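Local coordinates for CCHC-type domain-containing protein (PDB 7C43) that probably trims RNA from its 3' end as an RNase D-type exonuclease, with a two-manganese site that holds AMP and zinc knuckles that follow it, at residues M10-P15 with I195-N200; L40-F45 with S58-C63. All coordinates share one frame; numbering follows the deposited sequence.

In the fold
Contact 2 pairs strand 37-44 with strand 57-64 and carries part of the active site, with two manganese ions and AMP. Contact 1 joins the loop before strand 16-19 to helix 182-202, which also supplies the metal ligand Asp191. The side chain of Leu12 is about 10 Å from that of Asp191 and about 4 Å from that of His194, seen binding zinc. The centres of the two contacts are about 16 Å apart, yet they touch. Tyr14 CD2 lies 3.6 Å from Cys63 SG, and Leu196 CD2 reaches the same sulfur at 3.8 Å. Ile195 CD1 packs 3.6 Å from Leu40 O. The side chain of Leu196 is about 13 Å from a manganese ion.

Contact 1. Residues M10-P15 with I195-N200; sequences MILKYP and ILLLSN
Leu196, whose side chain packs on Ile11, has its carbonyl O gripped twice by Ser199. The hydroxyl OG donates to it at 3.1 Å, tilted out of the carbonyl plane, and Ser199 N adds a weak bond. No hydrogen bond joins the two segments; the meeting is apolar. Ile11 is the central residue. Its CG1 branch sits beside the backbone N (chi1 -79°), and CG2 takes the position anti to that N. The two branches therefore reach different parts of the helix. CD1 lies 3.9 Å from Leu196 CD2, where the two side chains cross at about a right angle. The Ile11 and Asn200 side chains come from opposite directions, CD1 against ND2 at 3.4 Å. CG2 rests against the backbone at Leu197 N. The helix belongs to the RNase H-like exonuclease fold: it is 182-202, which also bears Asp191 and His194, seen binding manganese and zinc. Segment 11-13 is one short 3-10 turn, closed by the bond from Tyr14 N to Ile11 O (3.1 Å). That turn folds the Tyr14 ring back over its own segment, with Ile11 CA above the centre of one face. The ring reaches Leu196 CD2 obliquely. On the other flank of Ile11, Leu12 CD1 lies 4.0 Å from Leu197 CD2. Leu154 touches both of these leucines.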
HETATM    1  N   MSE A  10      -1.100  13.472  11.619  1.00 58.42           N
HETATM    2  CA  MSE A  10      -0.795  12.977  12.977  1.00 56.26           C
HETATM    3  C   MSE A  10      -0.287  11.539  13.061  1.00 52.51           C
HETATM    4  O   MSE A  10       0.483  11.176  13.975  1.00 47.54           O
HETATM    5  CB  MSE A  10      -2.140  13.105  13.695  1.00 65.76           C
HETATM    6  CG  MSE A  10      -2.294  12.346  15.004  1.00 76.72           C
HETATM    7 SE   MSE A  10      -3.780  13.150  16.021  1.00102.72          SE
HETATM    8  CE  MSE A  10      -5.049  13.607  14.573  1.00100.77           C
ATOM      9  N   ILE A  11      -0.734  10.696  12.130  1.00 45.63           N
ATOM     10  CA  ILE A  11      -0.303   9.305  12.064  1.00 40.21           C
ATOM     11  C   ILE A  11       1.199   9.228  11.883  1.00 36.10           C
ATOM     12  O   ILE A  11       1.850   8.403  12.517  1.00 32.35           O
ATOM     13  CB  ILE A  11      -1.076   8.528  10.964  1.00 40.62           C
ATOM     14  CG1 ILE A  11      -2.455   8.149  11.505  1.00 41.01           C
ATOM     15  CG2 ILE A  11      -0.334   7.272  10.505  1.00 40.93           C
ATOM     16  CD1 ILE A  11      -3.495   7.940  10.428  1.00 42.89           C
ATOM     17  N   LEU A  12       1.748  10.108  11.058  1.00 34.14           N
ATOM     18  CA  LEU A  12       3.191  10.116  10.810  1.00 37.14           C
ATOM     19  C   LEU A  12       4.078  10.385  12.033  1.00 37.26           C
ATOM     20  O   LEU A  12       5.263  10.088  11.995  1.00 37.36           O
ATOM     21  CB  LEU A  12       3.534  11.126   9.727  1.00 37.91           C
ATOM     22  CG  LEU A  12       3.039  10.785   8.330  1.00 38.38           C
ATOM     23  CD1 LEU A  12       2.962  12.069   7.532  1.00 40.60           C
ATOM     24  CD2 LEU A  12       3.932   9.768   7.631  1.00 39.01           C
ATOM     25  N   LYS A  13       3.512  10.965  13.088  1.00 39.58           N
ATOM     26  CA  LYS A  13       4.227  11.249  14.336  1.00 40.58           C
ATOM     27  C   LYS A  13       3.989  10.211  15.425  1.00 38.80           C
ATOM     28  O   LYS A  13       4.501  10.385  16.525  1.00 38.08           O
ATOM     29  CB  LYS A  13       3.808  12.628  14.879  1.00 42.56           C
ATOM     30  CG  LYS A  13       3.909  13.779  13.882  1.00 44.59           C
ATOM     31  CD  LYS A  13       5.318  13.933  13.340  1.00 47.23           C
ATOM     32  CE  LYS A  13       5.428  15.150  12.435  1.00 51.80           C
ATOM     33  NZ  LYS A  13       6.466  14.946  11.379  1.00 53.10           N
ATOM     34  N   TYR A  14       3.196   9.162  15.157  1.00 36.70           N
ATOM     35  CA  TYR A  14       3.071   8.038  16.111  1.00 34.64           C
ATOM     36  C   TYR A  14       4.446   7.437  16.405  1.00 33.15           C
ATOM     37  O   TYR A  14       5.175   7.053  15.469  1.00 32.88           O
ATOM     38  CB  TYR A  14       2.196   6.910  15.575  1.00 34.50           C
ATOM     39  CG  TYR A  14       0.709   7.169  15.440  1.00 34.13           C
ATOM     40  CD1 TYR A  14       0.124   8.403  15.758  1.00 34.52           C
ATOM     41  CD2 TYR A  14      -0.121   6.170  14.930  1.00 34.15           C
ATOM     42  CE1 TYR A  14      -1.250   8.605  15.603  1.00 33.23           C
ATOM     43  CE2 TYR A  14      -1.484   6.366  14.770  1.00 33.61           C
ATOM     44  CZ  TYR A  14      -2.039   7.584  15.113  1.00 33.20           C
ATOM     45  OH  TYR A  14      -3.377   7.781  14.943  1.00 35.27           O
ATOM     46  N   PRO A  15       4.806   7.357  17.697  1.00 30.88           N
ATOM     47  CA  PRO A  15       6.065   6.747  18.066  1.00 31.37           C
ATOM     48  C   PRO A  15       5.935   5.224  18.029  1.00 30.04           C
ATOM     49  O   PRO A  15       4.819   4.697  17.969  1.00 28.92           O
ATOM     50  CB  PRO A  15       6.274   7.244  19.507  1.00 31.40           C
ATOM     51  CG  PRO A  15       4.897   7.359  20.052  1.00 30.62           C
ATOM     52  CD  PRO A  15       4.005   7.703  18.888  1.00 30.54           C
ATOM     53  N   ILE A 195       1.047   3.266   5.429  1.00 22.78           N
ATOM     54  CA  ILE A 195      -0.114   2.432   5.075  1.00 21.57           C
ATOM     55  C   ILE A 195      -1.378   2.947   5.729  1.00 21.63           C
ATOM     56  O   ILE A 195      -2.388   3.072   5.057  1.00 22.31           O
ATOM     57  CB  ILE A 195       0.119   0.951   5.441  1.00 20.45           C
ATOM     58  CG1 ILE A 195       1.144   0.346   4.496  1.00 19.97           C
ATOM     59  CG2 ILE A 195      -1.172   0.138   5.388  1.00 20.41           C
ATOM     60  CD1 ILE A 195       1.846  -0.882   5.055  1.00 19.65           C
ATOM     61  N   LEU A 196      -1.350   3.222   7.031  1.00 23.04           N
ATOM     62  CA  LEU A 196      -2.586   3.672   7.722  1.00 25.03           C
ATOM     63  C   LEU A 196      -2.977   5.078   7.303  1.00 26.21           C
ATOM     64  O   LEU A 196      -4.162   5.380   7.154  1.00 26.01           O
ATOM     65  CB  LEU A 196      -2.440   3.641   9.230  1.00 25.06           C
ATOM     66  CG  LEU A 196      -3.702   3.908  10.040  1.00 24.97           C
ATOM     67  CD1 LEU A 196      -4.706   2.770   9.950  1.00 25.95           C
ATOM     68  CD2 LEU A 196      -3.302   4.145  11.489  1.00 25.95           C
ATOM     69  N   LEU A 197      -1.986   5.944   7.134  1.00 29.40           N
ATOM     70  CA  LEU A 197      -2.238   7.242   6.518  1.00 32.02           C
ATOM     71  C   LEU A 197      -2.964   7.061   5.178  1.00 32.48           C
ATOM     72  O   LEU A 197      -4.051   7.599   4.975  1.00 33.40           O
ATOM     73  CB  LEU A 197      -0.940   8.026   6.308  1.00 32.97           C
ATOM     74  CG  LEU A 197      -1.122   9.335   5.523  1.00 35.31           C
ATOM     75  CD1 LEU A 197      -2.191  10.213   6.173  1.00 36.05           C
ATOM     76  CD2 LEU A 197       0.203  10.072   5.383  1.00 36.25           C
ATOM     77  N   LEU A 198      -2.384   6.273   4.284  1.00 31.31           N
ATOM     78  CA  LEU A 198      -2.953   6.100   2.946  1.00 31.05           C
ATOM     79  C   LEU A 198      -4.398   5.578   2.934  1.00 29.53           C
ATOM     80  O   LEU A 198      -5.158   5.885   2.019  1.00 27.29           O
ATOM     81  CB  LEU A 198      -2.046   5.183   2.130  1.00 33.85           C
ATOM     82  CG  LEU A 198      -2.257   5.120   0.631  1.00 36.11           C
ATOM     83  CD1 LEU A 198      -1.915   6.453  -0.012  1.00 36.75           C
ATOM     84  CD2 LEU A 198      -1.374   4.015   0.072  1.00 36.42           C
ATOM     85  N   SER A 199      -4.788   4.806   3.949  1.00 29.31           N
ATOM     86  CA  SER A 199      -6.136   4.247   3.993  1.00 28.85           C
ATOM     87  C   SER A 199      -7.204   5.273   4.310  1.00 29.63           C
ATOM     88  O   SER A 199      -8.369   5.045   4.016  1.00 30.28           O
ATOM     89  CB  SER A 199      -6.246   3.086   4.986  1.00 28.96           C
ATOM     90  OG  SER A 199      -6.502   3.533   6.305  1.00 28.48           O
ATOM     91  N   ASN A 200      -6.823   6.375   4.943  1.00 31.49           N
ATOM     92  CA  ASN A 200      -7.743   7.501   5.117  1.00 33.94           C
ATOM     93  C   ASN A 200      -8.132   8.205   3.822  1.00 30.91           C
ATOM     94  O   ASN A 200      -9.201   8.757   3.740  1.00 29.86           O
ATOM     95  CB  ASN A 200      -7.162   8.506   6.097  1.00 35.70           C
ATOM     96  CG  ASN A 200      -7.062   7.932   7.473  1.00 36.78           C
ATOM     97  OD1 ASN A 200      -8.019   7.379   7.982  1.00 40.42           O
ATOM     98  ND2 ASN A 200      -5.901   8.026   8.067  1.00 40.91           N
TER

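Contact 2. Residues L40-F45 with S58-C63; sequences LDIEAF and SLVQAC. With MN (manganese (II) ion), chain D; MN (manganese (II) ion), chain E; AMP (adenosine monophosphate), chain F.
Glu43 holds CG anti to its carbonyl carbon and beside N (chi1 -82°), which lays CG 4.1 Å from Leu59 CD1. A bend at chi2 (-33°) then turns the carboxylate to one manganese and to the AMP ribose. In Asp41, chi1 (-165°) carries the carboxylate to the manganese ions, and each oxygen takes one. OD2 binds the manganese of chain D at 2.3 Å, and OD1 binds the manganese of chain E at 2.1 Å. AMP O1P bridges both ions. Glu43 OE1 makes only a long bond of 2.7 Å to the manganese of chain D, which Asp191 also ligates. A water on the other ion donates to Ile42 O. The ribose is read by the strand end: Ala44 N donates to AMP O3' at 2.8 Å, and AMP O2' donates to Ala44 O. Behind these ligands, the strands run antiparallel. Asp41 and Gln61 form a hydrogen-bonded pair, with each backbone N donating to the other's O. Glu43 N donates to Leu59 O. Glu43 O is gripped by two donors, Ser58 N at 3.0 Å and Leu59 N at 3.1 Å. This is a classic beta bulge. Beside it, Ser58 CB meets the edge of the Phe45 ring. On the face away from the metals, Leu40 CD2 packs 3.8 Å from Ala62 CB. Asp41 and Glu43 are consistent with the first acidic pair of the DEDD exonucleases. Helix 182-202 covers Leu59 and Gln61 through Ala188 and Val192, and Ile42 touches Leu110 of helix 104-112. Strand 70-74 flanks 57-64, and strand 97-100 flanks 37-44.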
ATOM      1  N   LEU A  40      -0.424  -3.574   8.670  1.00 18.42           N
ATOM      2  CA  LEU A  40       0.616  -4.561   8.931  1.00 18.15           C
ATOM      3  C   LEU A  40       1.763  -4.503   7.946  1.00 18.07           C
ATOM      4  O   LEU A  40       1.616  -4.037   6.827  1.00 18.94           O
ATOM      5  CB  LEU A  40       0.048  -5.961   8.905  1.00 18.04           C
ATOM      6  CG  LEU A  40      -1.000  -6.226   9.976  1.00 17.69           C
ATOM      7  CD1 LEU A  40      -1.643  -7.581   9.706  1.00 17.57           C
ATOM      8  CD2 LEU A  40      -0.387  -6.161  11.369  1.00 17.22           C
ATOM      9  N   ASP A  41       2.913  -4.975   8.400  1.00 18.29           N
ATOM     10  CA  ASP A  41       4.052  -5.153   7.553  1.00 18.91           C
ATOM     11  C   ASP A  41       4.960  -6.169   8.213  1.00 19.57           C
ATOM     12  O   ASP A  41       4.817  -6.417   9.403  1.00 18.48           O
ATOM     13  CB  ASP A  41       4.779  -3.822   7.372  1.00 18.68           C
ATOM     14  CG  ASP A  41       5.764  -3.837   6.209  1.00 18.29           C
ATOM     15  OD1 ASP A  41       5.608  -4.662   5.286  1.00 17.72           O
ATOM     16  OD2 ASP A  41       6.675  -2.994   6.225  1.00 18.04           O
ATOM     17  N   ILE A  42       5.890  -6.737   7.425  1.00 20.48           N
ATOM     18  CA  ILE A  42       6.937  -7.652   7.915  1.00 20.56           C
ATOM     19  C   ILE A  42       8.339  -7.175   7.543  1.00 20.55           C
ATOM     20  O   ILE A  42       8.565  -6.801   6.414  1.00 21.32           O
ATOM     21  CB  ILE A  42       6.711  -9.059   7.329  1.00 20.26           C
ATOM     22  CG1 ILE A  42       5.331  -9.581   7.757  1.00 21.27           C
ATOM     23  CG2 ILE A  42       7.822 -10.000   7.742  1.00 19.24           C
ATOM     24  CD1 ILE A  42       4.999 -10.988   7.268  1.00 22.07           C
ATOM     25  N   GLU A  43       9.271  -7.204   8.494  1.00 21.89           N
ATOM     26  CA  GLU A  43      10.678  -7.092   8.205  1.00 23.25           C
ATOM     27  C   GLU A  43      11.228  -8.479   8.382  1.00 23.52           C
ATOM     28  O   GLU A  43      11.095  -9.048   9.455  1.00 22.12           O
ATOM     29  CB  GLU A  43      11.463  -6.207   9.201  1.00 24.97           C
ATOM     30  CG  GLU A  43      11.483  -4.696   9.055  1.00 26.43           C
ATOM     31  CD  GLU A  43      11.422  -4.156   7.645  1.00 28.54           C
ATOM     32  OE1 GLU A  43      10.623  -3.220   7.425  1.00 34.65           O
ATOM     33  OE2 GLU A  43      12.144  -4.649   6.759  1.00 29.94           O
ATOM     34  N   ALA A  44      11.940  -8.959   7.363  1.00 25.43           N
ATOM     35  CA  ALA A  44      12.512 -10.290   7.339  1.00 25.99           C
ATOM     36  C   ALA A  44      14.022 -10.247   7.110  1.00 27.10           C
ATOM     37  O   ALA A  44      14.556  -9.246   6.624  1.00 27.29           O
ATOM     38  CB  ALA A  44      11.852 -11.080   6.233  1.00 25.62           C
ATOM     39  N   PHE A  45      14.684 -11.353   7.444  1.00 25.82           N
ATOM     40  CA  PHE A  45      16.103 -11.547   7.160  1.00 27.27           C
ATOM     41  C   PHE A  45      16.299 -11.464   5.656  1.00 28.91           C
ATOM     42  O   PHE A  45      15.576 -12.093   4.913  1.00 29.26           O
ATOM     43  CB  PHE A  45      16.580 -12.948   7.586  1.00 25.87           C
ATOM     44  CG  PHE A  45      16.800 -13.138   9.055  1.00 24.50           C
ATOM     45  CD1 PHE A  45      16.268 -12.269  10.016  1.00 25.66           C
ATOM     46  CD2 PHE A  45      17.508 -14.253   9.483  1.00 23.95           C
ATOM     47  CE1 PHE A  45      16.472 -12.491  11.375  1.00 25.59           C
ATOM     48  CE2 PHE A  45      17.726 -14.476  10.831  1.00 25.03           C
ATOM     49  CZ  PHE A  45      17.198 -13.601  11.781  1.00 26.09           C
ATOM     50  N   SER A  58      11.565 -11.360  11.351  1.00 19.84           N
ATOM     51  CA  SER A  58      12.288 -10.727  12.444  1.00 20.06           C
ATOM     52  C   SER A  58      11.310  -9.883  13.233  1.00 20.19           C
ATOM     53  O   SER A  58      11.195 -10.010  14.463  1.00 19.64           O
ATOM     54  CB  SER A  58      13.446  -9.896  11.867  1.00 20.81           C
ATOM     55  OG  SER A  58      14.196  -9.231  12.872  1.00 21.07           O
ATOM     56  N   LEU A  59      10.600  -9.021  12.504  1.00 21.20           N
ATOM     57  CA  LEU A  59       9.605  -8.169  13.076  1.00 20.93           C
ATOM     58  C   LEU A  59       8.333  -8.217  12.259  1.00 20.44           C
ATOM     59  O   LEU A  59       8.357  -8.330  11.030  1.00 19.19           O
ATOM     60  CB  LEU A  59      10.072  -6.717  13.098  1.00 21.90           C
ATOM     61  CG  LEU A  59      11.394  -6.250  13.693  1.00 23.25           C
ATOM     62  CD1 LEU A  59      11.666  -4.836  13.174  1.00 23.19           C
ATOM     63  CD2 LEU A  59      11.389  -6.286  15.223  1.00 23.14           C
ATOM     64  N   VAL A  60       7.226  -8.068  12.977  1.00 19.46           N
ATOM     65  CA  VAL A  60       5.951  -7.729  12.392  1.00 19.36           C
ATOM     66  C   VAL A  60       5.652  -6.362  12.994  1.00 18.89           C
ATOM     67  O   VAL A  60       5.861  -6.184  14.175  1.00 19.73           O
ATOM     68  CB  VAL A  60       4.863  -8.752  12.773  1.00 19.13           C
ATOM     69  CG1 VAL A  60       3.488  -8.297  12.289  1.00 18.46           C
ATOM     70  CG2 VAL A  60       5.211 -10.124  12.192  1.00 20.19           C
ATOM     71  N   GLN A  61       5.190  -5.426  12.168  1.00 18.06           N
ATOM     72  CA  GLN A  61       4.916  -4.068  12.548  1.00 18.43           C
ATOM     73  C   GLN A  61       3.423  -3.862  12.434  1.00 18.15           C
ATOM     74  O   GLN A  61       2.825  -4.266  11.441  1.00 16.01           O
ATOM     75  CB  GLN A  61       5.589  -3.110  11.572  1.00 20.13           C
ATOM     76  CG  GLN A  61       7.104  -3.198  11.517  1.00 21.52           C
ATOM     77  CD  GLN A  61       7.631  -3.973  10.326  1.00 23.32           C
ATOM     78  OE1 GLN A  61       7.986  -3.408   9.305  1.00 23.80           O
ATOM     79  NE2 GLN A  61       7.713  -5.281  10.476  1.00 25.71           N
ATOM     80  N   ALA A  62       2.828  -3.208  13.425  1.00 18.21           N
ATOM     81  CA  ALA A  62       1.390  -3.024  13.444  1.00 19.70           C
ATOM     82  C   ALA A  62       1.049  -1.619  13.906  1.00 21.41           C
ATOM     83  O   ALA A  62       1.679  -1.091  14.818  1.00 22.33           O
ATOM     84  CB  ALA A  62       0.704  -4.083  14.307  1.00 18.88           C
ATOM     85  N   CYS A  63       0.070  -1.019  13.239  1.00 22.78           N
ATOM     86  CA  CYS A  63      -0.396   0.318  13.559  1.00 24.61           C
ATOM     87  C   CYS A  63      -1.875   0.419  13.222  1.00 24.77           C
ATOM     88  O   CYS A  63      -2.280   0.235  12.052  1.00 21.64           O
ATOM     89  CB  CYS A  63       0.384   1.360  12.784  1.00 26.13           C
ATOM     90  SG  CYS A  63      -0.097   3.016  13.294  1.00 30.29           S
TER
HETATM   91 MN    MN D 403       8.852  -2.490   5.546  1.00 39.04          MN
HETATM   92 MN    MN E 404       6.470  -4.715   3.325  1.00 37.81          MN
HETATM   93  P   AMP F 405       9.242  -3.832   2.724  1.00 35.54           P
HETATM   94  O1P AMP F 405       8.307  -3.861   3.888  1.00 31.63           O
HETATM   95  O2P AMP F 405       9.804  -2.451   2.721  1.00 34.60           O
HETATM   96  O3P AMP F 405       8.518  -4.323   1.523  1.00 33.96           O
HETATM   97  O5' AMP F 405      10.423  -4.872   3.035  1.00 36.83           O
HETATM   98  C5' AMP F 405      10.131  -6.260   3.319  1.00 39.81           C
HETATM   99  C4' AMP F 405      11.359  -7.152   3.414  1.00 40.33           C
HETATM  100  O4' AMP F 405      11.857  -7.475   2.087  1.00 43.51           O
HETATM  101  C3' AMP F 405      12.587  -6.665   4.177  1.00 39.91           C
HETATM  102  O3' AMP F 405      12.489  -6.824   5.585  1.00 37.50           O
HETATM  103  C2' AMP F 405      13.672  -7.558   3.590  1.00 42.24           C
HETATM  104  O2' AMP F 405      13.723  -8.896   4.052  1.00 43.94           O
HETATM  105  C1' AMP F 405      13.271  -7.567   2.117  1.00 44.33           C
HETATM  106  N9  AMP F 405      13.811  -6.417   1.402  1.00 48.55           N
HETATM  107  C8  AMP F 405      13.277  -5.153   1.326  1.00 51.11           C
HETATM  108  N7  AMP F 405      14.002  -4.313   0.628  1.00 50.82           N
HETATM  109  C5  AMP F 405      15.087  -5.074   0.216  1.00 53.71           C
HETATM  110  C6  AMP F 405      16.215  -4.766  -0.563  1.00 52.28           C
HETATM  111  N6  AMP F 405      16.441  -3.560  -1.086  1.00 53.11           N
HETATM  112  N1  AMP F 405      17.111  -5.752  -0.790  1.00 50.15           N
HETATM  113  C2  AMP F 405      16.880  -6.963  -0.265  1.00 50.65           C
HETATM  114  N3  AMP F 405      15.860  -7.373   0.488  1.00 53.50           N
HETATM  115  C4  AMP F 405      14.986  -6.369   0.691  1.00 50.03           C
HETATM  116  O   HOH W   1       7.027  -6.660   4.082  1.00 45.73           O
HETATM  117  O   HOH W   2       4.839  -5.619   2.322  1.00 37.43           O